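VirX1 (Cyanophage Syn10, PDB 6QGM) iodinates diverse substrates as a marine viral halogenase, probably using a reduced flavin as tryptophan halogenases do. Local coordinates at residues L369-L372 / I373-D377; F172-Y175 / L176-K179; L502-Y505 / E506-E510; Y519-L522 / R523-Y527; D393-I396 / D397-D401. All coordinates share one frame; numbering follows the deposited sequence.

All five interactions are contacts between side chains about one helical turn apart, on five different helices, interaction 1 running off the end of its helix into the following loop. Interactions 1 and 5 lie on the consecutive helices 360-373 and 382-408, with centres about 24 Å apart, and both reach the second subunit. Interaction 2, on helix 169-181, has its centre about 23 Å from that of interaction 1; both pack on helix 14-26, whose start overlaps a GxGxxG pattern consistent with a Rossmann-type nucleotide-binding turn. Interactions 3 and 4 belong to the last two helices, their nearest atoms about 12 Å apart. Interaction 4 comes closer to interaction 2, at about 10 Å between nearest atoms. The structure is of the apo enzyme.

Interaction 1: L369-L372 / I373-D377; sequences LVYL and INQRD
Leu369 and Ile373 make the apolar part of the contact at the C-terminal end of helix 360-373, Leu369 CG lying 3.9 Å from Ile373 CD1 as the two chains meet at a slant. Trp337 touches Leu369 and Gln29 touches Ile373 from beyond the helix. Backbone bonds hold the last turn: Ile373 N donates to Leu369 O at 2.9 Å and Asn374 N to Val370 O at 3.0 Å, after which a weak bond, Gln375 N to Leu372 O at 3.2 Å, follows as the chain leaves the helix.

The polar side chains run beside those one turn back. Asn374 lies along Val370, with ND2 3.4 Å from CG1 of Val370, and gives that amide nitrogen to Leu26 O. Gln375 NE2 approaches Tyr371 CE2 obliquely at 3.3 Å, the amide and ring planes 76° apart; the bend at its chi2 (68°) folds the amide back alongside the tyrosine.

The polar ends of Tyr371 and Gln375 reach the second subunit, where Tyr371 OH bonds to Pro473 O and Gln375 OE1 to Arg472 N of that chain. The helix end is thus held by polar groups in two directions: Asn374 ties it to its own chain, while Tyr371 and Gln375 bond across the subunit interface.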
# COMPACT_ATOMS: atom_id res chain seq x y z
N LEU B 369 -26.55 0.52 -4.64
CA LEU B 369 -27.53 1.37 -5.37
C LEU B 369 -28.41 2.12 -4.36
O LEU B 369 -28.57 3.35 -4.52
CB LEU B 369 -28.38 0.48 -6.28
CG LEU B 369 -29.30 1.24 -7.23
CD1 LEU B 369 -28.48 2.18 -8.11
CD2 LEU B 369 -30.12 0.25 -8.05
N VAL B 370 -28.95 1.40 -3.36
CA VAL B 370 -29.80 1.97 -2.27
C VAL B 370 -28.99 3.06 -1.56
O VAL B 370 -29.58 4.11 -1.22
CB VAL B 370 -30.28 0.89 -1.29
CG1 VAL B 370 -30.85 1.49 -0.01
CG2 VAL B 370 -31.32 -0.02 -1.91
N TYR B 371 -27.69 2.81 -1.36
CA TYR B 371 -26.76 3.73 -0.66
C TYR B 371 -26.70 5.05 -1.42
O TYR B 371 -26.88 6.11 -0.79
CB TYR B 371 -25.39 3.07 -0.48
CG TYR B 371 -24.35 3.98 0.12
CD1 TYR B 371 -24.22 4.09 1.49
CD2 TYR B 371 -23.52 4.74 -0.68
CE1 TYR B 371 -23.27 4.92 2.06
CE2 TYR B 371 -22.59 5.61 -0.13
CZ TYR B 371 -22.46 5.70 1.25
OH TYR B 371 -21.54 6.54 1.80
N LEU B 372 -26.48 5.01 -2.73
CA LEU B 372 -26.34 6.22 -3.58
C LEU B 372 -27.69 6.94 -3.73
O LEU B 372 -27.70 8.19 -3.71
CB LEU B 372 -25.78 5.81 -4.95
CG LEU B 372 -24.31 5.40 -4.96
CD1 LEU B 372 -23.85 5.10 -6.37
CD2 LEU B 372 -23.42 6.48 -4.36
N ILE B 373 -28.78 6.21 -3.90
CA ILE B 373 -30.13 6.83 -4.13
C ILE B 373 -30.59 7.54 -2.84
O ILE B 373 -31.22 8.60 -2.98
CB ILE B 373 -31.11 5.76 -4.64
CG1 ILE B 373 -30.78 5.38 -6.09
CG2 ILE B 373 -32.55 6.23 -4.48
CD1 ILE B 373 -31.62 4.26 -6.66
N ASN B 374 -30.26 7.01 -1.65
CA ASN B 374 -30.67 7.61 -0.35
C ASN B 374 -29.71 8.71 0.08
O ASN B 374 -29.97 9.36 1.10
CB ASN B 374 -30.79 6.56 0.76
CG ASN B 374 -31.96 5.63 0.53
OD1 ASN B 374 -32.83 5.93 -0.29
ND2 ASN B 374 -31.97 4.51 1.21
N GLN B 375 -28.67 8.97 -0.71
CA GLN B 375 -27.64 9.98 -0.39
C GLN B 375 -28.26 11.38 -0.55
O GLN B 375 -28.33 12.09 0.46
CB GLN B 375 -26.41 9.67 -1.26
CG GLN B 375 -25.12 10.28 -0.76
CD GLN B 375 -24.60 9.69 0.53
OE1 GLN B 375 -24.74 10.31 1.58
NE2 GLN B 375 -23.96 8.53 0.48
N ARG B 376 -28.72 11.77 -1.75
CA ARG B 376 -29.33 13.12 -1.99
C ARG B 376 -30.60 12.99 -2.83
O ARG B 376 -30.68 13.56 -3.93
CB ARG B 376 -28.30 14.07 -2.62
CG ARG B 376 -27.06 14.29 -1.76
CD ARG B 376 -26.01 15.12 -2.42
NE ARG B 376 -25.23 14.38 -3.41
CZ ARG B 376 -24.21 14.91 -4.08
NH1 ARG B 376 -23.81 16.15 -3.84
NH2 ARG B 376 -23.57 14.16 -4.97
N ASP B 377 -31.57 12.25 -2.30
CA ASP B 377 -32.95 12.10 -2.83
C ASP B 377 -32.92 11.63 -4.28
O ASP B 377 -33.76 12.07 -5.05
CB ASP B 377 -33.71 13.42 -2.66
CG ASP B 377 -35.18 13.34 -2.99
OD1 ASP B 377 -35.76 12.25 -2.80
OD2 ASP B 377 -35.73 14.36 -3.45

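Interaction 2: F172-Y175 / L176-K179; sequences FGQY and LKEK
Tyr175 offers one face of its ring to Lys179, whose CG sits over the centre, 3.6 Å from the ring centroid and 13° off the normal. This is a CH-pi contact, made by the aliphatic stem of the lysine as it crosses the tyrosine at about a right angle. The lysine bends at chi2 (-53°), which carries its outer chain past the ring. Lys179 N also donates to Tyr175 O at 2.9 Å, fixing the spacing of the pair.

Leu176 points its isobutyl group at Phe172: CD1 comes within 3.5 Å of CE2 of Phe172, while CG stands over one face toward the rim. Leu176 N donates to Phe172 O at 3.1 Å. Met18 of helix 14-26 touches both side chains, and Trp67 meets the Phe172 ring edge-to-face.

Gln174 lies beside Lys177, both pointing the same way, with NE2 of Gln174 3.5 Å from CE of Lys177. Here the amide accompanies the lysine chain without a hydrogen bond between the two.

Apolar contact therefore extends beyond the buried side of the helix: Phe172 and Leu176 are buried against helix 14-26 and Tyr175 lies against helix 64-67, while the exposed Lys179 covers a face of the tyrosine with methylene, its ammonium taking no part in that contact.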
# COMPACT_ATOMS: atom_id res chain seq x y z
N PHE B 172 -38.12 -17.46 -3.34
CA PHE B 172 -37.65 -16.33 -2.51
C PHE B 172 -38.09 -15.02 -3.16
O PHE B 172 -38.62 -14.12 -2.43
CB PHE B 172 -36.13 -16.35 -2.29
CG PHE B 172 -35.65 -15.24 -1.39
CD1 PHE B 172 -36.03 -15.21 -0.06
CD2 PHE B 172 -34.87 -14.22 -1.88
CE1 PHE B 172 -35.63 -14.17 0.77
CE2 PHE B 172 -34.44 -13.20 -1.03
CZ PHE B 172 -34.81 -13.18 0.29
N GLY B 173 -37.88 -14.91 -4.47
CA GLY B 173 -38.35 -13.76 -5.27
C GLY B 173 -39.86 -13.60 -5.16
O GLY B 173 -40.32 -12.48 -4.92
N GLN B 174 -40.60 -14.70 -5.32
CA GLN B 174 -42.08 -14.72 -5.25
C GLN B 174 -42.52 -14.21 -3.87
O GLN B 174 -43.56 -13.55 -3.81
CB GLN B 174 -42.62 -16.13 -5.55
CG GLN B 174 -42.51 -16.50 -7.02
CD GLN B 174 -43.19 -15.47 -7.89
OE1 GLN B 174 -42.55 -14.60 -8.46
NE2 GLN B 174 -44.51 -15.55 -7.97
N TYR B 175 -41.76 -14.49 -2.82
CA TYR B 175 -42.09 -14.04 -1.45
C TYR B 175 -41.94 -12.51 -1.38
O TYR B 175 -42.91 -11.82 -0.99
CB TYR B 175 -41.24 -14.76 -0.41
CG TYR B 175 -41.62 -14.45 1.01
CD1 TYR B 175 -42.66 -15.11 1.64
CD2 TYR B 175 -40.94 -13.47 1.73
CE1 TYR B 175 -43.02 -14.80 2.94
CE2 TYR B 175 -41.28 -13.17 3.04
CZ TYR B 175 -42.31 -13.84 3.65
OH TYR B 175 -42.64 -13.54 4.94
N LEU B 176 -40.76 -12.01 -1.77
CA LEU B 176 -40.44 -10.56 -1.76
C LEU B 176 -41.49 -9.81 -2.58
O LEU B 176 -41.89 -8.72 -2.17
CB LEU B 176 -39.03 -10.38 -2.33
CG LEU B 176 -37.89 -10.92 -1.46
CD1 LEU B 176 -36.54 -10.53 -2.04
CD2 LEU B 176 -38.02 -10.40 -0.04
N LYS B 177 -41.93 -10.40 -3.69
CA LYS B 177 -42.98 -9.86 -4.60
C LYS B 177 -44.28 -9.62 -3.83
O LYS B 177 -44.75 -8.46 -3.79
CB LYS B 177 -43.20 -10.83 -5.76
CG LYS B 177 -44.23 -10.38 -6.80
CD LYS B 177 -44.38 -11.37 -7.92
CE LYS B 177 -45.63 -12.22 -7.80
NZ LYS B 177 -46.06 -12.67 -9.14
N GLU B 178 -44.83 -10.68 -3.23
CA GLU B 178 -46.19 -10.68 -2.62
C GLU B 178 -46.19 -9.88 -1.31
O GLU B 178 -47.20 -9.17 -1.07
CB GLU B 178 -46.76 -12.08 -2.43
CG GLU B 178 -45.83 -13.22 -2.05
CD GLU B 178 -46.45 -14.59 -2.31
OE1 GLU B 178 -47.55 -14.84 -1.75
OE2 GLU B 178 -45.83 -15.40 -3.08
N LYS B 179 -45.11 -9.95 -0.53
CA LYS B 179 -45.06 -9.44 0.87
C LYS B 179 -44.49 -8.02 0.94
O LYS B 179 -44.94 -7.27 1.82
CB LYS B 179 -44.21 -10.35 1.76
CG LYS B 179 -44.68 -11.79 1.87
CD LYS B 179 -46.12 -12.03 2.27
CE LYS B 179 -46.63 -13.34 1.70
NZ LYS B 179 -47.88 -13.79 2.36

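Interaction 3: L502-Y505 / E506-E510; sequences LKHY and ESMVE
The rings of His504 and Tyr505 each carry, over one face, a side chain from one helical turn further on. Met508 CG stands above the His504 ring toward its rim, 3.8 Å from the centroid and 26° off the normal, a CH-pi contact. The methionine runs beside the histidine, bends at chi2 (-72°) and then runs on extended, which brings its methyl carbon CE to 3.6 Å from CE1 of His504, while the sulfur stays oblique and farther off. Phe104 meets the same histidine at an inclined angle.

Val509 does likewise for Tyr505: its CG1, displaced toward the rim, is 3.8 Å from the ring centroid, so that one valine branch makes the CH-pi contact. At the edge of the tyrosine, in the ring plane, lies Glu506 OE2, 3.2 Å from both CD2 and CE2 of Tyr505; the carboxylate plane is turned 78° against the ring.

Backbone bonds set this spacing. Val509 N donates to Tyr505 O at 2.9 Å, and Met508 N reaches His504 O at the same length. Ser507 OG lies 3.1 Å from His504 O and 3.3 Å from Lys503 O, and its single proton may serve either.

Met508 continues onto Tyr139 and Pro155, and Val509 onto His143. The chemistry implies an amphipathic surface helix, 494-512: apolar groups cover ring faces, and the carboxylate oxygen lies at the ring's C-H edge, whose slightly positive hydrogens probably suit a negative group better than a face would.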
# COMPACT_ATOMS: atom_id res chain seq x y z
N LEU B 502 -7.63 -31.34 23.16
CA LEU B 502 -8.18 -32.69 22.86
C LEU B 502 -9.30 -32.99 23.84
O LEU B 502 -10.36 -33.54 23.41
CB LEU B 502 -7.07 -33.75 22.91
CG LEU B 502 -6.06 -33.71 21.75
CD1 LEU B 502 -4.97 -34.75 21.94
CD2 LEU B 502 -6.74 -33.86 20.40
N LYS B 503 -9.13 -32.61 25.11
CA LYS B 503 -10.18 -32.77 26.14
C LYS B 503 -11.37 -31.91 25.74
O LYS B 503 -12.50 -32.44 25.73
CB LYS B 503 -9.68 -32.42 27.55
CG LYS B 503 -10.46 -33.11 28.66
CD LYS B 503 -10.62 -32.32 29.95
CE LYS B 503 -11.83 -32.77 30.74
NZ LYS B 503 -11.73 -32.33 32.14
N HIS B 504 -11.14 -30.64 25.40
CA HIS B 504 -12.22 -29.67 25.06
C HIS B 504 -13.00 -30.18 23.85
O HIS B 504 -14.22 -30.04 23.86
CB HIS B 504 -11.67 -28.25 24.86
CG HIS B 504 -12.61 -27.31 24.18
ND1 HIS B 504 -13.51 -26.52 24.83
CD2 HIS B 504 -12.74 -26.99 22.88
CE1 HIS B 504 -14.18 -25.79 23.96
NE2 HIS B 504 -13.74 -26.07 22.77
N TYR B 505 -12.32 -30.75 22.85
CA TYR B 505 -12.96 -31.29 21.63
C TYR B 505 -13.89 -32.44 22.07
O TYR B 505 -15.10 -32.35 21.78
CB TYR B 505 -11.92 -31.70 20.59
CG TYR B 505 -12.49 -32.56 19.49
CD1 TYR B 505 -13.21 -32.00 18.44
CD2 TYR B 505 -12.36 -33.94 19.51
CE1 TYR B 505 -13.78 -32.78 17.45
CE2 TYR B 505 -12.91 -34.73 18.52
CZ TYR B 505 -13.64 -34.15 17.50
OH TYR B 505 -14.19 -34.94 16.53
N GLU B 506 -13.37 -33.45 22.78
CA GLU B 506 -14.14 -34.66 23.15
C GLU B 506 -15.41 -34.25 23.88
O GLU B 506 -16.48 -34.81 23.57
CB GLU B 506 -13.30 -35.67 23.94
CG GLU B 506 -12.28 -36.42 23.08
CD GLU B 506 -12.74 -36.99 21.73
OE1 GLU B 506 -13.85 -37.60 21.65
OE2 GLU B 506 -11.97 -36.82 20.73
N SER B 507 -15.34 -33.25 24.77
CA SER B 507 -16.51 -32.80 25.58
C SER B 507 -17.42 -31.89 24.74
O SER B 507 -18.63 -31.85 25.01
CB SER B 507 -16.08 -32.14 26.84
OG SER B 507 -15.30 -31.00 26.56
N MET B 508 -16.87 -31.20 23.74
CA MET B 508 -17.64 -30.30 22.84
C MET B 508 -18.52 -31.15 21.93
O MET B 508 -19.65 -30.74 21.66
CB MET B 508 -16.71 -29.42 22.00
CG MET B 508 -16.59 -28.03 22.50
SD MET B 508 -18.11 -27.15 22.17
CE MET B 508 -17.70 -25.73 23.18
N VAL B 509 -18.01 -32.29 21.46
CA VAL B 509 -18.76 -33.24 20.58
C VAL B 509 -19.91 -33.83 21.39
O VAL B 509 -21.03 -33.89 20.84
CB VAL B 509 -17.85 -34.33 19.97
CG1 VAL B 509 -16.79 -33.69 19.09
CG2 VAL B 509 -17.17 -35.23 20.98
N GLU B 510 -19.64 -34.20 22.65
CA GLU B 510 -20.65 -34.78 23.57
C GLU B 510 -21.79 -33.77 23.78
O GLU B 510 -22.96 -34.19 23.74
CB GLU B 510 -20.03 -35.22 24.90
CG GLU B 510 -20.94 -36.14 25.68
CD GLU B 510 -20.60 -36.38 27.14
OE1 GLU B 510 -19.57 -35.86 27.63
OE2 GLU B 510 -21.38 -37.11 27.78

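Interaction 4: Y519-L522 / R523-Y527; sequences YEFL and RDEIY
Phe521 lies flat against the methylene stem of Glu525: CG of the glutamate is over the ring centre, 3.4 Å from the centroid and 7° off the normal, a CH-pi contact. The pair occupies one turn of helix 518-527, the last helix of the chain, which widens into a pi-type turn at 523-527. In Glu525 CG stands anti to the carbonyl carbon (chi1 -51°), which lays it over the ring, and a bend at chi2 then turns the carboxylate away to a salt bridge with Arg148. Phe159 meets the phenylalanine ring at an inclined angle.

Tyr519 and Arg523 meet at a slant. The arginine's CB lies over one face of the tyrosine ring, and its NH1 is 3.7 Å from CE2 of Tyr519, but the guanidinium plane stands 82° to the ring and is not stacked on it. That group instead grips the carboxylate of Asp524 side-on in a salt bridge, NE reaching OD1 of Asp524 at 3.2 Å and NH2 reaching OD2 at the same distance. Glu520 lies alongside the arginine chain, its CB over one face of the guanidinium; its own OE1 bonds to Thr517 N.

Leu522 and Tyr527 lie side by side, CB of Leu522 4.1 Å from CD2 of Tyr527. The tyrosine stacks on Trp287 and bonds through its hydroxyl to Ala73 O. The wider turn shows at Leu522 O, which accepts two bonds: one from Ile526 N at 2.9 Å, above the carbonyl plane, and a nearly straight one from Tyr527 N at 2.8 Å.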
# COMPACT_ATOMS: atom_id res chain seq x y z
N TYR B 519 -32.74 -30.76 11.00
CA TYR B 519 -34.13 -31.09 10.59
C TYR B 519 -35.07 -30.80 11.77
O TYR B 519 -36.09 -30.11 11.59
CB TYR B 519 -34.22 -32.54 10.09
CG TYR B 519 -35.64 -33.02 10.06
CD1 TYR B 519 -36.49 -32.66 9.03
CD2 TYR B 519 -36.15 -33.78 11.09
CE1 TYR B 519 -37.83 -33.03 9.05
CE2 TYR B 519 -37.48 -34.15 11.13
CZ TYR B 519 -38.33 -33.78 10.10
OH TYR B 519 -39.64 -34.17 10.08
N GLU B 520 -34.73 -31.34 12.94
CA GLU B 520 -35.51 -31.13 14.20
C GLU B 520 -35.65 -29.63 14.45
O GLU B 520 -36.78 -29.19 14.71
CB GLU B 520 -34.84 -31.83 15.38
CG GLU B 520 -34.95 -33.35 15.35
CD GLU B 520 -34.14 -34.06 16.42
OE1 GLU B 520 -33.12 -33.49 16.86
OE2 GLU B 520 -34.62 -35.15 16.90
N PHE B 521 -34.56 -28.85 14.37
CA PHE B 521 -34.56 -27.39 14.64
C PHE B 521 -35.55 -26.72 13.68
O PHE B 521 -36.40 -25.96 14.15
CB PHE B 521 -33.17 -26.76 14.51
CG PHE B 521 -33.09 -25.33 14.99
CD1 PHE B 521 -33.49 -24.27 14.18
CD2 PHE B 521 -32.63 -25.04 16.26
CE1 PHE B 521 -33.41 -22.96 14.63
CE2 PHE B 521 -32.55 -23.73 16.70
CZ PHE B 521 -32.93 -22.70 15.89
N LEU B 522 -35.43 -27.01 12.38
CA LEU B 522 -36.29 -26.41 11.32
C LEU B 522 -37.75 -26.76 11.63
O LEU B 522 -38.60 -25.84 11.58
CB LEU B 522 -35.85 -26.93 9.95
CG LEU B 522 -34.59 -26.30 9.34
CD1 LEU B 522 -34.11 -27.08 8.12
CD2 LEU B 522 -34.84 -24.84 8.97
N ARG B 523 -38.02 -28.03 11.94
CA ARG B 523 -39.38 -28.56 12.17
C ARG B 523 -40.03 -27.82 13.35
O ARG B 523 -41.19 -27.39 13.20
CB ARG B 523 -39.33 -30.07 12.42
CG ARG B 523 -40.69 -30.73 12.55
CD ARG B 523 -40.57 -32.14 13.10
NE ARG B 523 -40.00 -32.08 14.43
CZ ARG B 523 -39.35 -33.07 15.03
NH1 ARG B 523 -39.19 -34.24 14.43
NH2 ARG B 523 -38.82 -32.87 16.23
N ASP B 524 -39.28 -27.64 14.45
CA ASP B 524 -39.80 -27.13 15.75
C ASP B 524 -39.78 -25.60 15.76
O ASP B 524 -40.77 -25.03 16.23
CB ASP B 524 -39.03 -27.75 16.91
CG ASP B 524 -39.17 -29.27 16.97
OD1 ASP B 524 -40.26 -29.76 16.60
OD2 ASP B 524 -38.19 -29.94 17.37
N GLU B 525 -38.75 -24.96 15.20
CA GLU B 525 -38.53 -23.49 15.31
C GLU B 525 -39.13 -22.72 14.12
O GLU B 525 -39.54 -21.58 14.34
CB GLU B 525 -37.04 -23.16 15.40
CG GLU B 525 -36.28 -23.94 16.45
CD GLU B 525 -36.73 -23.75 17.88
OE1 GLU B 525 -36.90 -22.60 18.29
OE2 GLU B 525 -36.93 -24.76 18.57
N ILE B 526 -39.09 -23.27 12.91
CA ILE B 526 -39.36 -22.49 11.66
C ILE B 526 -40.63 -23.00 10.98
O ILE B 526 -41.53 -22.17 10.77
CB ILE B 526 -38.15 -22.54 10.69
CG1 ILE B 526 -36.94 -21.75 11.21
CG2 ILE B 526 -38.56 -22.11 9.29
CD1 ILE B 526 -37.21 -20.37 11.76
N TYR B 527 -40.67 -24.29 10.63
CA TYR B 527 -41.76 -24.89 9.82
C TYR B 527 -42.96 -25.17 10.73
O TYR B 527 -44.05 -24.64 10.44
CB TYR B 527 -41.21 -26.09 9.01
CG TYR B 527 -40.39 -25.68 7.81
CD1 TYR B 527 -40.99 -25.51 6.57
CD2 TYR B 527 -39.03 -25.47 7.89
CE1 TYR B 527 -40.26 -25.11 5.46
CE2 TYR B 527 -38.28 -25.09 6.79
CZ TYR B 527 -38.90 -24.91 5.57
OH TYR B 527 -38.18 -24.52 4.48

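Interaction 5: D393-I396 / D397-D401; sequences DHQI and DSFSD
Asp393 and Asp397 point their carboxylates into the same region one turn apart on helix 382-408, OD2 of one 3.6 Å from OD2 of the other, with the two planes inclined at 68°. The pairing of like charges is reconciled by Lys332, which forms salt bridges to OD1 of both and would probably offset the repulsion. Asp393 has its CG trans to the backbone N (chi1 -172°), which leans its carboxylate along the helix toward Asp397.

Gln395 and Phe399 run side by side in the same direction, with CG of Gln395 3.9 Å from CD2 of Phe399. The amide is nearly perpendicular to the ring, at 85°. The backbone oxygen of Gln395 lies at the ring edge near its plane, 3.5 Å from CD2 of Phe399, and accepts Phe399 N at 3.0 Å.

Ser398 turns its hydroxyl back to the preceding turn: OG has two acceptors within reach, His394 O at 2.9 Å and Gln439 OE1, and one proton to share between them; His394 O takes Ser398 N in any case.

Gln395 and Phe399 rest on Leu360 of helix 360-373, Ile396 and Phe399 on Ile351 just beyond strand 349-350, and Asp393 packs on Met432 of the second subunit, while Lys332 comes from strand 331-333.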
# COMPACT_ATOMS: atom_id res chain seq x y z
N ASP B 393 -16.55 -4.01 -8.95
CA ASP B 393 -15.43 -4.62 -9.72
C ASP B 393 -14.37 -5.18 -8.76
O ASP B 393 -14.01 -6.35 -8.90
CB ASP B 393 -14.79 -3.60 -10.65
CG ASP B 393 -13.77 -4.21 -11.59
OD1 ASP B 393 -14.21 -4.89 -12.55
OD2 ASP B 393 -12.55 -4.02 -11.33
N HIS B 394 -13.89 -4.37 -7.81
CA HIS B 394 -12.88 -4.79 -6.79
C HIS B 394 -13.35 -6.09 -6.12
O HIS B 394 -12.53 -7.01 -5.95
CB HIS B 394 -12.63 -3.70 -5.74
CG HIS B 394 -11.34 -3.89 -5.01
ND1 HIS B 394 -11.16 -4.85 -4.04
CD2 HIS B 394 -10.15 -3.28 -5.15
CE1 HIS B 394 -9.92 -4.82 -3.61
NE2 HIS B 394 -9.27 -3.88 -4.29
N GLN B 395 -14.63 -6.14 -5.76
CA GLN B 395 -15.22 -7.24 -4.96
C GLN B 395 -15.19 -8.54 -5.76
O GLN B 395 -14.71 -9.56 -5.22
CB GLN B 395 -16.64 -6.89 -4.53
CG GLN B 395 -17.36 -8.07 -3.92
CD GLN B 395 -18.28 -7.67 -2.79
OE1 GLN B 395 -19.51 -7.78 -2.87
NE2 GLN B 395 -17.66 -7.21 -1.71
N ILE B 396 -15.67 -8.51 -7.00
CA ILE B 396 -15.78 -9.74 -7.83
C ILE B 396 -14.37 -10.21 -8.23
O ILE B 396 -14.18 -11.42 -8.37
CB ILE B 396 -16.73 -9.53 -9.02
CG1 ILE B 396 -17.26 -10.86 -9.53
CG2 ILE B 396 -16.08 -8.70 -10.12
CD1 ILE B 396 -18.41 -10.74 -10.49
N ASP B 397 -13.41 -9.30 -8.35
CA ASP B 397 -11.99 -9.65 -8.61
C ASP B 397 -11.41 -10.36 -7.38
O ASP B 397 -10.72 -11.41 -7.55
CB ASP B 397 -11.16 -8.42 -9.01
CG ASP B 397 -11.24 -8.10 -10.51
OD1 ASP B 397 -11.88 -8.89 -11.28
OD2 ASP B 397 -10.64 -7.07 -10.92
N SER B 398 -11.66 -9.81 -6.18
CA SER B 398 -11.26 -10.41 -4.88
C SER B 398 -11.78 -11.84 -4.80
O SER B 398 -10.98 -12.77 -4.60
CB SER B 398 -11.77 -9.59 -3.72
OG SER B 398 -11.18 -8.30 -3.74
N PHE B 399 -13.09 -12.02 -4.97
CA PHE B 399 -13.78 -13.31 -4.76
C PHE B 399 -13.31 -14.32 -5.81
O PHE B 399 -13.17 -15.49 -5.45
CB PHE B 399 -15.30 -13.13 -4.73
CG PHE B 399 -15.85 -12.93 -3.35
CD1 PHE B 399 -16.03 -14.02 -2.51
CD2 PHE B 399 -16.11 -11.66 -2.86
CE1 PHE B 399 -16.47 -13.85 -1.21
CE2 PHE B 399 -16.56 -11.49 -1.55
CZ PHE B 399 -16.76 -12.59 -0.74
N SER B 400 -13.08 -13.89 -7.06
CA SER B 400 -12.64 -14.79 -8.16
C SER B 400 -11.23 -15.31 -7.87
O SER B 400 -11.00 -16.52 -8.10
CB SER B 400 -12.75 -14.12 -9.52
OG SER B 400 -11.92 -12.97 -9.60
N ASP B 401 -10.33 -14.46 -7.34
CA ASP B 401 -8.98 -14.87 -6.85
C ASP B 401 -9.11 -15.88 -5.70
O ASP B 401 -8.38 -16.89 -5.70
CB ASP B 401 -8.15 -13.67 -6.38
CG ASP B 401 -7.34 -13.01 -7.48
OD1 ASP B 401 -7.13 -13.65 -8.51
OD2 ASP B 401 -6.96 -11.86 -7.30